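PDB 5O9J: transcription initiation factor IIB from Methanocaldococcus jannaschii, which contains a mini-intein of the HINT fold, a protein-splicing element that probably excises itself from the transcription factor and joins the flanking host segments. Local coordinates for residues E9-K14 against K20-G25; I55-N58 against K62-F65; E85-V90 against K147-N152; S97-R102 against V106-V111. All coordinates share one frame; numbering follows the deposited sequence.

Contact 1 of 4, residues E9-K14 against K20-G25; sequences EPIIIK and KVVKIG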
loop_
_atom_site.group_PDB
_atom_site.type_symbol
_atom_site.label_atom_id
_atom_site.label_comp_id
_atom_site.label_asym_id
_atom_site.label_seq_id
_atom_site.Cartn_x
_atom_site.Cartn_y
_atom_site.Cartn_z
ATOM N N GLU A 9 8.486 1.970 1.188
ATOM C CA GLU A 9 7.451 2.864 0.669
ATOM C C GLU A 9 7.258 4.093 1.551
ATOM O O GLU A 9 6.885 3.981 2.718
ATOM C CB GLU A 9 6.114 2.135 0.516
ATOM C CG GLU A 9 6.179 0.900 -0.342
ATOM C CD GLU A 9 6.836 1.148 -1.675
ATOM O OE1 GLU A 9 6.408 2.083 -2.390
ATOM O OE2 GLU A 9 7.788 0.399 -2.008
ATOM N N PRO A 10 7.509 5.279 0.989
ATOM C CA PRO A 10 7.317 6.526 1.728
ATOM C C PRO A 10 5.860 6.786 2.054
ATOM O O PRO A 10 4.984 6.525 1.228
ATOM C CB PRO A 10 7.863 7.589 0.769
ATOM C CG PRO A 10 7.824 6.960 -0.551
ATOM C CD PRO A 10 8.071 5.515 -0.348
ATOM N N ILE A 11 5.614 7.272 3.267
ATOM C CA ILE A 11 4.302 7.742 3.668
ATOM C C ILE A 11 4.423 9.144 4.204
ATOM O O ILE A 11 5.463 9.531 4.731
ATOM C CB ILE A 11 3.648 6.886 4.773
ATOM C CG1 ILE A 11 4.659 6.576 5.876
ATOM C CG2 ILE A 11 3.087 5.618 4.215
ATOM C CD1 ILE A 11 4.104 5.664 6.947
ATOM N N ILE A 12 3.332 9.885 4.097
ATOM C CA ILE A 12 3.279 11.249 4.570
ATOM C C ILE A 12 2.514 11.217 5.870
ATOM O O ILE A 12 1.362 10.797 5.898
ATOM C CB ILE A 12 2.596 12.188 3.526
ATOM C CG1 ILE A 12 3.420 12.233 2.236
ATOM C CG2 ILE A 12 2.426 13.579 4.091
ATOM C CD1 ILE A 12 2.632 12.660 0.991
ATOM N N ILE A 13 3.149 11.635 6.960
ATOM C CA ILE A 13 2.519 11.490 8.265
ATOM C C ILE A 13 2.494 12.753 9.098
ATOM O O ILE A 13 3.211 13.715 8.824
ATOM C CB ILE A 13 3.224 10.407 9.119
ATOM C CG1 ILE A 13 4.680 10.802 9.393
ATOM C CG2 ILE A 13 3.159 9.059 8.438
ATOM C CD1 ILE A 13 5.403 9.853 10.348
ATOM N N LYS A 14 1.642 12.722 10.119
ATOM C CA LYS A 14 1.728 13.628 11.258
ATOM C C LYS A 14 2.093 12.819 12.494
ATOM O O LYS A 14 1.358 11.903 12.865
ATOM C CB LYS A 14 0.408 14.358 11.499
ATOM C CG LYS A 14 0.294 15.716 10.866
ATOM C CD LYS A 14 -0.809 16.483 11.560
ATOM C CE LYS A 14 -1.309 17.635 10.727
ATOM N NZ LYS A 14 -2.391 18.363 11.451
ATOM N N LYS A 20 5.795 14.901 8.482
ATOM C CA LYS A 20 7.067 14.437 7.928
ATOM C C LYS A 20 6.816 13.350 6.894
ATOM O O LYS A 20 5.699 12.834 6.789
ATOM C CB LYS A 20 8.002 13.932 9.036
ATOM C CG LYS A 20 7.309 13.155 10.127
ATOM C CD LYS A 20 8.236 12.896 11.312
ATOM C CE LYS A 20 8.502 14.165 12.103
ATOM N NZ LYS A 20 8.960 13.853 13.488
ATOM N N VAL A 21 7.850 13.029 6.120
ATOM C CA VAL A 21 7.750 12.059 5.034
ATOM C C VAL A 21 8.791 10.964 5.228
ATOM O O VAL A 21 9.994 11.227 5.160
ATOM C CB VAL A 21 7.968 12.708 3.661
ATOM C CG1 VAL A 21 7.750 11.676 2.556
ATOM C CG2 VAL A 21 7.059 13.905 3.476
ATOM N N VAL A 22 8.334 9.738 5.481
ATOM C CA VAL A 22 9.228 8.684 5.950
ATOM C C VAL A 22 8.951 7.310 5.330
ATOM O O VAL A 22 7.842 7.030 4.890
ATOM C CB VAL A 22 9.145 8.533 7.501
ATOM C CG1 VAL A 22 9.430 9.860 8.203
ATOM C CG2 VAL A 22 7.781 7.999 7.917
ATOM N N LYS A 23 9.965 6.448 5.316
ATOM C CA LYS A 23 9.760 5.051 4.961
ATOM C C LYS A 23 8.819 4.390 5.966
ATOM O O LYS A 23 9.046 4.461 7.171
ATOM C CB LYS A 23 11.094 4.305 4.908
ATOM C CG LYS A 23 12.129 4.977 4.019
ATOM C CD LYS A 23 13.375 4.122 3.844
ATOM C CE LYS A 23 14.395 4.846 2.982
ATOM N NZ LYS A 23 15.605 4.028 2.699
ATOM N N ILE A 24 7.764 3.754 5.464
ATOM C CA ILE A 24 6.758 3.152 6.323
ATOM C C ILE A 24 7.381 2.135 7.296
ATOM O O ILE A 24 7.022 2.103 8.462
ATOM C CB ILE A 24 5.643 2.481 5.489
ATOM C CG1 ILE A 24 4.569 1.889 6.392
ATOM C CG2 ILE A 24 6.201 1.409 4.552
ATOM C CD1 ILE A 24 3.435 1.250 5.613
ATOM N N GLY A 25 8.332 1.340 6.819
ATOM C CA GLY A 25 8.985 0.344 7.660
ATOM C C GLY A 25 9.795 0.961 8.786
ATOM O O GLY A 25 9.816 0.446 9.908
#

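Contact 2 of 4, residues I55-N58 against K62-F65; sequences IAFN and KFKF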
loop_
_atom_site.group_PDB
_atom_site.type_symbol
_atom_site.label_atom_id
_atom_site.label_comp_id
_atom_site.label_asym_id
_atom_site.label_seq_id
_atom_site.Cartn_x
_atom_site.Cartn_y
_atom_site.Cartn_z
ATOM N N ILE A 55 -1.894 10.211 5.472
ATOM C CA ILE A 55 -2.772 10.680 4.404
ATOM C C ILE A 55 -3.614 9.522 3.910
ATOM O O ILE A 55 -3.094 8.479 3.539
ATOM C CB ILE A 55 -2.000 11.283 3.212
ATOM C CG1 ILE A 55 -1.288 12.562 3.637
ATOM C CG2 ILE A 55 -2.957 11.574 2.051
ATOM C CD1 ILE A 55 -2.228 13.637 4.190
ATOM N N ALA A 56 -4.923 9.706 3.926
ATOM C CA ALA A 56 -5.824 8.681 3.463
ATOM C C ALA A 56 -7.035 9.322 2.823
ATOM O O ALA A 56 -7.292 10.507 3.007
ATOM C CB ALA A 56 -6.239 7.779 4.610
ATOM N N PHE A 57 -7.772 8.520 2.074
ATOM C CA PHE A 57 -9.018 8.933 1.450
ATOM C C PHE A 57 -10.199 8.563 2.350
ATOM O O PHE A 57 -10.557 7.392 2.457
ATOM C CB PHE A 57 -9.143 8.258 0.095
ATOM C CG PHE A 57 -10.328 8.680 -0.666
ATOM C CD1 PHE A 57 -10.317 9.850 -1.427
ATOM C CD2 PHE A 57 -11.488 7.931 -0.595
ATOM C CE1 PHE A 57 -11.445 10.219 -2.120
ATOM C CE2 PHE A 57 -12.591 8.305 -1.273
ATOM C CZ PHE A 57 -12.596 9.436 -2.053
ATOM N N ASN A 58 -10.818 9.548 2.997
ATOM C CA ASN A 58 -11.790 9.219 4.039
ATOM C C ASN A 58 -13.215 8.954 3.539
ATOM O O ASN A 58 -13.496 9.054 2.341
ATOM C CB ASN A 58 -11.813 10.319 5.110
ATOM C CG ASN A 58 -12.429 11.640 4.621
ATOM O OD1 ASN A 58 -12.828 11.793 3.462
ATOM N ND2 ASN A 58 -12.508 12.600 5.528
ATOM N N LYS A 62 -12.586 12.536 0.846
ATOM C CA LYS A 62 -11.498 13.511 0.806
ATOM C C LYS A 62 -10.137 12.966 1.248
ATOM O O LYS A 62 -10.048 12.133 2.154
ATOM C CB LYS A 62 -11.864 14.731 1.656
ATOM C CG LYS A 62 -13.168 15.416 1.221
ATOM C CD LYS A 62 -13.816 16.176 2.363
ATOM C CE LYS A 62 -15.067 16.895 1.891
ATOM N NZ LYS A 62 -15.460 17.998 2.816
ATOM N N PHE A 63 -9.080 13.440 0.590
ATOM C CA PHE A 63 -7.713 13.130 0.996
ATOM C C PHE A 63 -7.267 14.040 2.132
ATOM O O PHE A 63 -7.064 15.244 1.949
ATOM C CB PHE A 63 -6.754 13.248 -0.186
ATOM C CG PHE A 63 -6.871 12.115 -1.170
ATOM C CD1 PHE A 63 -7.675 12.230 -2.299
ATOM C CD2 PHE A 63 -6.189 10.933 -0.959
ATOM C CE1 PHE A 63 -7.786 11.185 -3.200
ATOM C CE2 PHE A 63 -6.299 9.882 -1.856
ATOM C CZ PHE A 63 -7.096 10.006 -2.977
ATOM N N LYS A 64 -7.112 13.434 3.303
ATOM C CA LYS A 64 -6.894 14.138 4.561
ATOM C C LYS A 64 -6.015 13.317 5.506
ATOM O O LYS A 64 -5.925 12.103 5.366
ATOM C CB LYS A 64 -8.232 14.419 5.259
ATOM C CG LYS A 64 -9.017 15.608 4.746
ATOM C CD LYS A 64 -10.086 15.988 5.761
ATOM C CE LYS A 64 -10.573 17.416 5.558
ATOM N NZ LYS A 64 -11.111 17.622 4.191
ATOM N N PHE A 65 -5.397 13.972 6.480
ATOM C CA PHE A 65 -4.753 13.249 7.568
ATOM C C PHE A 65 -5.797 12.514 8.402
ATOM O O PHE A 65 -6.789 13.107 8.824
ATOM C CB PHE A 65 -3.940 14.195 8.450
ATOM C CG PHE A 65 -2.614 14.573 7.859
ATOM C CD1 PHE A 65 -1.623 13.620 7.686
ATOM C CD2 PHE A 65 -2.364 15.879 7.462
ATOM C CE1 PHE A 65 -0.407 13.958 7.148
ATOM C CE2 PHE A 65 -1.148 16.229 6.917
ATOM C CZ PHE A 65 -0.168 15.270 6.757
#

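Contact 3 of 4, residues E85-V90 against K147-N152; sequences EGNKKV and KIKEIN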
loop_
_atom_site.group_PDB
_atom_site.type_symbol
_atom_site.label_atom_id
_atom_site.label_comp_id
_atom_site.label_asym_id
_atom_site.label_seq_id
_atom_site.Cartn_x
_atom_site.Cartn_y
_atom_site.Cartn_z
ATOM N N GLU A 85 5.115 0.204 -18.521
ATOM C CA GLU A 85 5.624 1.236 -19.436
ATOM C C GLU A 85 6.016 2.520 -18.711
ATOM O O GLU A 85 5.323 2.956 -17.786
ATOM C CB GLU A 85 4.585 1.611 -20.496
ATOM C CG GLU A 85 3.899 0.493 -21.244
ATOM C CD GLU A 85 2.742 1.036 -22.086
ATOM O OE1 GLU A 85 2.808 2.217 -22.496
ATOM O OE2 GLU A 85 1.755 0.307 -22.316
ATOM N N GLY A 86 7.105 3.141 -19.153
ATOM C CA GLY A 86 7.611 4.342 -18.510
ATOM C C GLY A 86 8.430 4.021 -17.270
ATOM O O GLY A 86 8.779 4.908 -16.489
ATOM N N ASN A 87 8.736 2.738 -17.099
ATOM C CA ASN A 87 9.490 2.248 -15.950
ATOM C C ASN A 87 8.891 2.666 -14.610
ATOM O O ASN A 87 9.624 2.976 -13.672
ATOM C CB ASN A 87 10.950 2.701 -16.036
ATOM C CG ASN A 87 11.768 1.836 -16.980
ATOM O OD1 ASN A 87 11.838 2.100 -18.181
ATOM N ND2 ASN A 87 12.379 0.784 -16.440
ATOM N N LYS A 88 7.560 2.692 -14.539
ATOM C CA LYS A 88 6.859 2.760 -13.262
ATOM C C LYS A 88 6.856 1.364 -12.654
ATOM O O LYS A 88 6.727 0.369 -13.370
ATOM C CB LYS A 88 5.426 3.271 -13.429
ATOM C CG LYS A 88 5.287 4.773 -13.503
ATOM C CD LYS A 88 3.850 5.172 -13.811
ATOM C CE LYS A 88 3.697 6.683 -13.852
ATOM N NZ LYS A 88 2.783 7.123 -14.948
ATOM N N LYS A 89 7.001 1.282 -11.341
ATOM C CA LYS A 89 7.073 -0.021 -10.702
ATOM C C LYS A 89 6.594 0.006 -9.258
ATOM O O LYS A 89 6.614 1.042 -8.600
ATOM C CB LYS A 89 8.504 -0.564 -10.770
ATOM C CG LYS A 89 9.532 0.272 -10.031
ATOM C CD LYS A 89 10.947 -0.141 -10.412
ATOM C CE LYS A 89 11.343 0.423 -11.772
ATOM N NZ LYS A 89 12.759 0.099 -12.136
ATOM N N VAL A 90 6.155 -1.150 -8.776
ATOM C CA VAL A 90 5.677 -1.265 -7.409
ATOM C C VAL A 90 6.046 -2.640 -6.869
ATOM O O VAL A 90 6.085 -3.611 -7.621
ATOM C CB VAL A 90 4.144 -1.026 -7.330
ATOM C CG1 VAL A 90 3.383 -2.073 -8.139
ATOM C CG2 VAL A 90 3.669 -0.998 -5.885
ATOM N N LYS A 147 0.941 -1.204 -20.117
ATOM C CA LYS A 147 1.320 -2.608 -20.218
ATOM C C LYS A 147 2.382 -2.985 -19.191
ATOM O O LYS A 147 3.305 -2.216 -18.922
ATOM C CB LYS A 147 1.843 -2.941 -21.627
ATOM C CG LYS A 147 0.769 -3.118 -22.699
ATOM C CD LYS A 147 1.379 -3.622 -24.016
ATOM C CE LYS A 147 0.331 -3.758 -25.126
ATOM N NZ LYS A 147 0.492 -2.766 -26.238
ATOM N N ILE A 148 2.249 -4.177 -18.625
ATOM C CA ILE A 148 3.293 -4.732 -17.782
ATOM C C ILE A 148 4.510 -5.105 -18.639
ATOM O O ILE A 148 4.371 -5.769 -19.665
ATOM C CB ILE A 148 2.785 -5.972 -17.013
ATOM C CG1 ILE A 148 1.680 -5.569 -16.027
ATOM C CG2 ILE A 148 3.933 -6.673 -16.310
ATOM C CD1 ILE A 148 1.056 -6.731 -15.279
ATOM N N LYS A 149 5.692 -4.655 -18.229
ATOM C CA LYS A 149 6.928 -5.021 -18.916
ATOM C C LYS A 149 7.602 -6.211 -18.248
ATOM O O LYS A 149 7.911 -7.215 -18.901
ATOM C CB LYS A 149 7.901 -3.846 -18.955
ATOM C CG LYS A 149 7.475 -2.699 -19.847
ATOM C CD LYS A 149 8.677 -1.842 -20.219
ATOM C CE LYS A 149 9.429 -1.351 -18.987
ATOM N NZ LYS A 149 10.674 -0.605 -19.350
ATOM N N GLU A 150 7.846 -6.091 -16.948
ATOM C CA GLU A 150 8.443 -7.181 -16.182
ATOM C C GLU A 150 7.578 -7.555 -14.994
ATOM O O GLU A 150 6.801 -6.737 -14.493
ATOM C CB GLU A 150 9.847 -6.808 -15.689
ATOM C CG GLU A 150 10.855 -6.532 -16.788
ATOM C CD GLU A 150 12.122 -5.872 -16.266
ATOM O OE1 GLU A 150 12.396 -5.974 -15.050
ATOM O OE2 GLU A 150 12.841 -5.243 -17.072
ATOM N N ILE A 151 7.717 -8.803 -14.566
ATOM C CA ILE A 151 7.230 -9.266 -13.273
ATOM C C ILE A 151 8.360 -10.028 -12.586
ATOM O O ILE A 151 8.673 -11.162 -12.957
ATOM C CB ILE A 151 6.008 -10.188 -13.385
ATOM C CG1 ILE A 151 4.842 -9.484 -14.080
ATOM C CG2 ILE A 151 5.574 -10.636 -12.006
ATOM C CD1 ILE A 151 3.614 -10.371 -14.257
ATOM N N ASN A 152 8.984 -9.399 -11.599
ATOM C CA ASN A 152 10.128 -9.999 -10.936
ATOM C C ASN A 152 9.769 -10.433 -9.536
ATOM O O ASN A 152 8.964 -9.790 -8.877
ATOM C CB ASN A 152 11.295 -9.011 -10.896
ATOM C CG ASN A 152 11.681 -8.520 -12.272
ATOM O OD1 ASN A 152 11.734 -9.297 -13.219
ATOM N ND2 ASN A 152 11.943 -7.223 -12.391
#

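Contact 4 of 4, residues S97-R102 against V106-V111; sequences SVFTIR and VVPIRV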
loop_
_atom_site.group_PDB
_atom_site.type_symbol
_atom_site.label_atom_id
_atom_site.label_comp_id
_atom_site.label_asym_id
_atom_site.label_seq_id
_atom_site.Cartn_x
_atom_site.Cartn_y
_atom_site.Cartn_z
ATOM N N SER A 97 -4.345 -7.359 -5.286
ATOM C CA SER A 97 -4.926 -7.405 -6.614
ATOM C C SER A 97 -4.906 -6.017 -7.242
ATOM O O SER A 97 -4.879 -5.005 -6.535
ATOM C CB SER A 97 -6.351 -7.945 -6.556
ATOM O OG SER A 97 -7.203 -7.013 -5.917
ATOM N N VAL A 98 -4.909 -5.973 -8.568
ATOM C CA VAL A 98 -4.840 -4.710 -9.289
ATOM C C VAL A 98 -5.781 -4.712 -10.486
ATOM O O VAL A 98 -5.982 -5.746 -11.128
ATOM C CB VAL A 98 -3.406 -4.414 -9.774
ATOM C CG1 VAL A 98 -2.503 -4.098 -8.600
ATOM C CG2 VAL A 98 -2.862 -5.592 -10.554
ATOM N N PHE A 99 -6.362 -3.554 -10.780
ATOM C CA PHE A 99 -7.268 -3.437 -11.915
ATOM C C PHE A 99 -6.551 -3.763 -13.205
ATOM O O PHE A 99 -5.550 -3.139 -13.546
ATOM C CB PHE A 99 -7.875 -2.039 -11.985
ATOM C CG PHE A 99 -9.056 -1.862 -11.088
ATOM C CD1 PHE A 99 -9.550 -2.934 -10.371
ATOM C CD2 PHE A 99 -9.687 -0.641 -10.979
ATOM C CE1 PHE A 99 -10.640 -2.789 -9.547
ATOM C CE2 PHE A 99 -10.789 -0.493 -10.164
ATOM C CZ PHE A 99 -11.260 -1.565 -9.442
ATOM N N THR A 100 -7.073 -4.761 -13.906
ATOM C CA THR A 100 -6.483 -5.240 -15.149
ATOM C C THR A 100 -7.572 -5.332 -16.210
ATOM O O THR A 100 -8.741 -5.539 -15.890
ATOM C CB THR A 100 -5.826 -6.634 -14.979
ATOM O OG1 THR A 100 -5.151 -6.705 -13.717
ATOM C CG2 THR A 100 -4.828 -6.910 -16.091
ATOM N N ILE A 101 -7.199 -5.186 -17.474
ATOM C CA ILE A 101 -8.147 -5.481 -18.535
ATOM C C ILE A 101 -8.111 -6.969 -18.831
ATOM O O ILE A 101 -7.100 -7.513 -19.256
ATOM C CB ILE A 101 -7.867 -4.682 -19.811
ATOM C CG1 ILE A 101 -8.106 -3.196 -19.538
ATOM C CG2 ILE A 101 -8.772 -5.167 -20.934
ATOM C CD1 ILE A 101 -8.110 -2.324 -20.771
ATOM N N ARG A 102 -9.219 -7.638 -18.571
ATOM C CA ARG A 102 -9.311 -9.066 -18.828
ATOM C C ARG A 102 -10.656 -9.321 -19.462
ATOM O O ARG A 102 -11.680 -8.895 -18.930
ATOM C CB ARG A 102 -9.150 -9.880 -17.538
ATOM C CG ARG A 102 -7.735 -9.915 -17.003
ATOM C CD ARG A 102 -6.832 -10.727 -17.913
ATOM N NE ARG A 102 -5.464 -10.804 -17.406
ATOM C CZ ARG A 102 -5.058 -11.662 -16.472
ATOM N NH1 ARG A 102 -3.792 -11.658 -16.074
ATOM N NH2 ARG A 102 -5.916 -12.518 -15.928
ATOM N N VAL A 106 -12.499 -4.116 -17.154
ATOM C CA VAL A 106 -11.554 -3.832 -16.076
ATOM C C VAL A 106 -11.962 -4.625 -14.830
ATOM O O VAL A 106 -13.070 -4.459 -14.316
ATOM C CB VAL A 106 -11.502 -2.337 -15.735
ATOM C CG1 VAL A 106 -10.545 -2.083 -14.569
ATOM C CG2 VAL A 106 -11.095 -1.534 -16.956
ATOM N N VAL A 107 -11.072 -5.492 -14.358
ATOM C CA VAL A 107 -11.358 -6.335 -13.206
ATOM C C VAL A 107 -10.143 -6.403 -12.295
ATOM O O VAL A 107 -9.016 -6.224 -12.747
ATOM C CB VAL A 107 -11.757 -7.770 -13.623
ATOM C CG1 VAL A 107 -13.124 -7.774 -14.292
ATOM C CG2 VAL A 107 -10.702 -8.383 -14.525
ATOM N N PRO A 108 -10.367 -6.635 -10.999
ATOM C CA PRO A 108 -9.217 -6.816 -10.109
ATOM C C PRO A 108 -8.563 -8.178 -10.317
ATOM O O PRO A 108 -9.256 -9.194 -10.263
ATOM C CB PRO A 108 -9.834 -6.705 -8.710
ATOM C CG PRO A 108 -11.254 -7.123 -8.894
ATOM C CD PRO A 108 -11.646 -6.628 -10.268
ATOM N N ILE A 109 -7.252 -8.196 -10.556
ATOM C CA ILE A 109 -6.513 -9.456 -10.694
ATOM C C ILE A 109 -5.380 -9.571 -9.666
ATOM O O ILE A 109 -4.586 -8.646 -9.519
ATOM C CB ILE A 109 -5.918 -9.608 -12.109
ATOM C CG1 ILE A 109 -7.018 -9.549 -13.165
ATOM C CG2 ILE A 109 -5.126 -10.916 -12.232
ATOM C CD1 ILE A 109 -8.089 -10.600 -12.989
ATOM N N ARG A 110 -5.312 -10.698 -8.957
ATOM C CA ARG A 110 -4.195 -10.966 -8.046
ATOM C C ARG A 110 -2.854 -10.793 -8.763
ATOM O O ARG A 110 -2.738 -11.099 -9.952
ATOM C CB ARG A 110 -4.305 -12.371 -7.457
ATOM C CG ARG A 110 -5.201 -12.443 -6.237
ATOM C CD ARG A 110 -5.294 -13.857 -5.706
ATOM N NE ARG A 110 -3.981 -14.470 -5.543
ATOM C CZ ARG A 110 -3.482 -14.874 -4.380
ATOM N NH1 ARG A 110 -4.182 -14.724 -3.260
ATOM N NH2 ARG A 110 -2.281 -15.431 -4.339
ATOM N N VAL A 111 -1.854 -10.283 -8.049
ATOM C CA VAL A 111 -0.576 -9.936 -8.669
ATOM C C VAL A 111 0.184 -11.163 -9.168
ATOM O O VAL A 111 1.002 -11.062 -10.090
ATOM C CB VAL A 111 0.329 -9.152 -7.697
ATOM C CG1 VAL A 111 -0.288 -7.794 -7.378
ATOM C CG2 VAL A 111 0.563 -9.951 -6.423
#

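Contact 1 of 4, residues E9-K14 against K20-G25
Five backbone hydrogen bonds join E9-K14 to K20-G25, four of them within the antiparallel beta hairpin of strands 10-15 and 18-23 in the HINT fold. I11 with V22 and I13 with K20 are the hydrogen-bonded pairs; I13 N to K20 O, at 2.8 Å and 178° at the hydrogen, is nearly straight. The fifth bond lies past the strand end: I24 N, where helix 24-33 begins, reaches E9 O at 2.9 Å from above the carbonyl plane. Between the I11-V22 pair and the E9-I24 bond, P10 CA lies 3.2 Å from V22 O in a CA-H...O contact. I11, I13, K20 and V22 share one face, where L27 of helix 24-33 covers I11, I13 and V22. There I11 holds CG1 between its backbone N and carbonyl carbon (chi1 45°), which carries CD1 across I24 at about a right angle, 3.8 Å from I24 CB. Cut back to alanine, I11 would lose CG1 and CD1, which is likely to open a gap beside V22 CG2 and leave I24 without its apolar neighbour from the strand. V22 CG2 also meets I13 CD1, 3.9 Å away. On the other face I12 and V21 lie side by side; back on the I13 face, at the far end of the pairing, K20 CG packs 3.6 Å from I13 CG1.

Contact 2 of 4, residues I55-N58 against K62-F65
The methyl CD1 of I55 sits over the ring centre of F65, 3.5 Å from the centroid and 11° off the ring normal, a well-centred CH-pi contact. At the other end of the pairing F57 turns its edge to the face of F63 in a T-shaped stack, with centroids 5.0 Å apart and planes at 63°. F57 CD1 does the closest touching, 3.4 Å from F63 CE1 and displaced toward the rim of the F63 ring. The torsions set this up, since F57 carries CG anti to its backbone N (chi1 -176°) whereas F63 carries CG beside its own. Behind the rings, A56 and K64 exchange two backbone bonds as a hydrogen-bonded pair, which fixes I55 against F65 and F57 against F63 as the flanking non-hydrogen-bonded pairs. N58 closes the end: its N bonds to K62 O, and its OD1 takes K62 N at 2.7 Å, the donor tilted from the amide carbonyl plane. Farther out, I12 of strand 10-15 packs on both I55 and F65, and I139 touches F57 and F63. These features belong to an antiparallel beta hairpin, strands 52-57 and 63-67, at one margin of a four-stranded sheet in the HINT fold.

Contact 3 of 4, residues E85-V90 against K147-N152
E85 meets K147 through both its backbone and its carboxylate. E85 N donates to K147 O at 3.0 Å, while K147 N returns a bond to E85 OE2 at 2.8 Å. The second bond is fairly straight, 169° at the hydrogen, but its donor stands 38° out of the carboxylate plane. With CG anti to its carbonyl carbon and the chain extended beyond CG, E85 brings its carboxylate back to the start of the 147-152 segment. OE2 also lies 3.3 Å from K147 CB, yet K147 NZ remains 5.1 Å from OE2, so across this contact the carboxylate is bonded by a main-chain N-H, and K147 NZ could add at most a longer-range attraction. G86 then carries the chain through a positive phi, a conformation that favours glycine. N87 follows, and its OD1 is reached by K149 NZ at 3.2 Å. That donor lies 58° out of the amide carbonyl plane, away from any lone-pair direction, and the two side chains cross at about a right angle. K149 comes up to N87 through a bend at chi3, its CG passing 4.0 Å from E85 N on the way. Beyond N87 the chain continues into strand 88-92 and parts from 147-152. There K89 packs on E81 and V83, and V90 on Y130. The contact therefore lies at the surface turn linking strands 79-84 and 88-92; strand 79-84 separates 88-92 from 143-154 in their antiparallel sheet, and opposite V83 the latter strand forms a classic beta bulge at K149 and E150.

Contact 4 of 4, residues S97-R102 against V106-V111
F99 and V106 cross at about a right angle, with V106 CG1 3.7 Å from F99 CB. The F99 ring, its CG beside the backbone N (chi1 -83°), reaches over to P108, which presents CA in the ring plane at its edge and CD 4.0 Å from F99 CE1. A serine in place of F99 would probably leave P108 and the V106 methyl without their aromatic neighbour, and H182 without the ring it meets. T100 and I109 on the opposite face also cross at about a right angle, T100 OG1 lying 3.4 Å from I109 CB. That hydroxyl is committed to V98 O at 2.9 Å; I109 N grips the same oxygen from the opposite face of the carbonyl plane. I109 CG1 lies over one face of the R102 guanidinium, offset toward its rim, and R102 NH1 forms a salt bridge with D118 OD2. On the same face of the sheet V107 CG2 packs on R102 CB, 3.7 Å away. Backbone bonds between V98 and I109 and between T100 and V107 keep these pairs in register, T100 N meeting V107 O at 2.7 Å. Together they define an antiparallel beta hairpin, strands 96-102 and 105-110, whose first strand lies beside 180-183 in a mixed sheet of the HINT fold.

In the fold
Contacts 1, 2 and 4 are partly buried hairpins, whereas contact 3 is a surface contact between segments far apart in sequence. Contacts 1 and 2 belong to one sheet, where strands 10-15 and 52-57 are neighbours, and they touch: I13 C lies 3.7 Å from F65 CE1. Contact 4 builds the margin of a different sheet, its centre about 27 Å from that of contact 1 and on the other side of the chain's centre; it is nested within the loop that contact 3 closes. The three hairpins share paired backbone bonds and differ in side-chain packing: aliphatic in contact 1, aromatic in contact 2, mixed in contact 4. In contact 3 one backbone bond and two involving side chains join the segments, with little apolar packing.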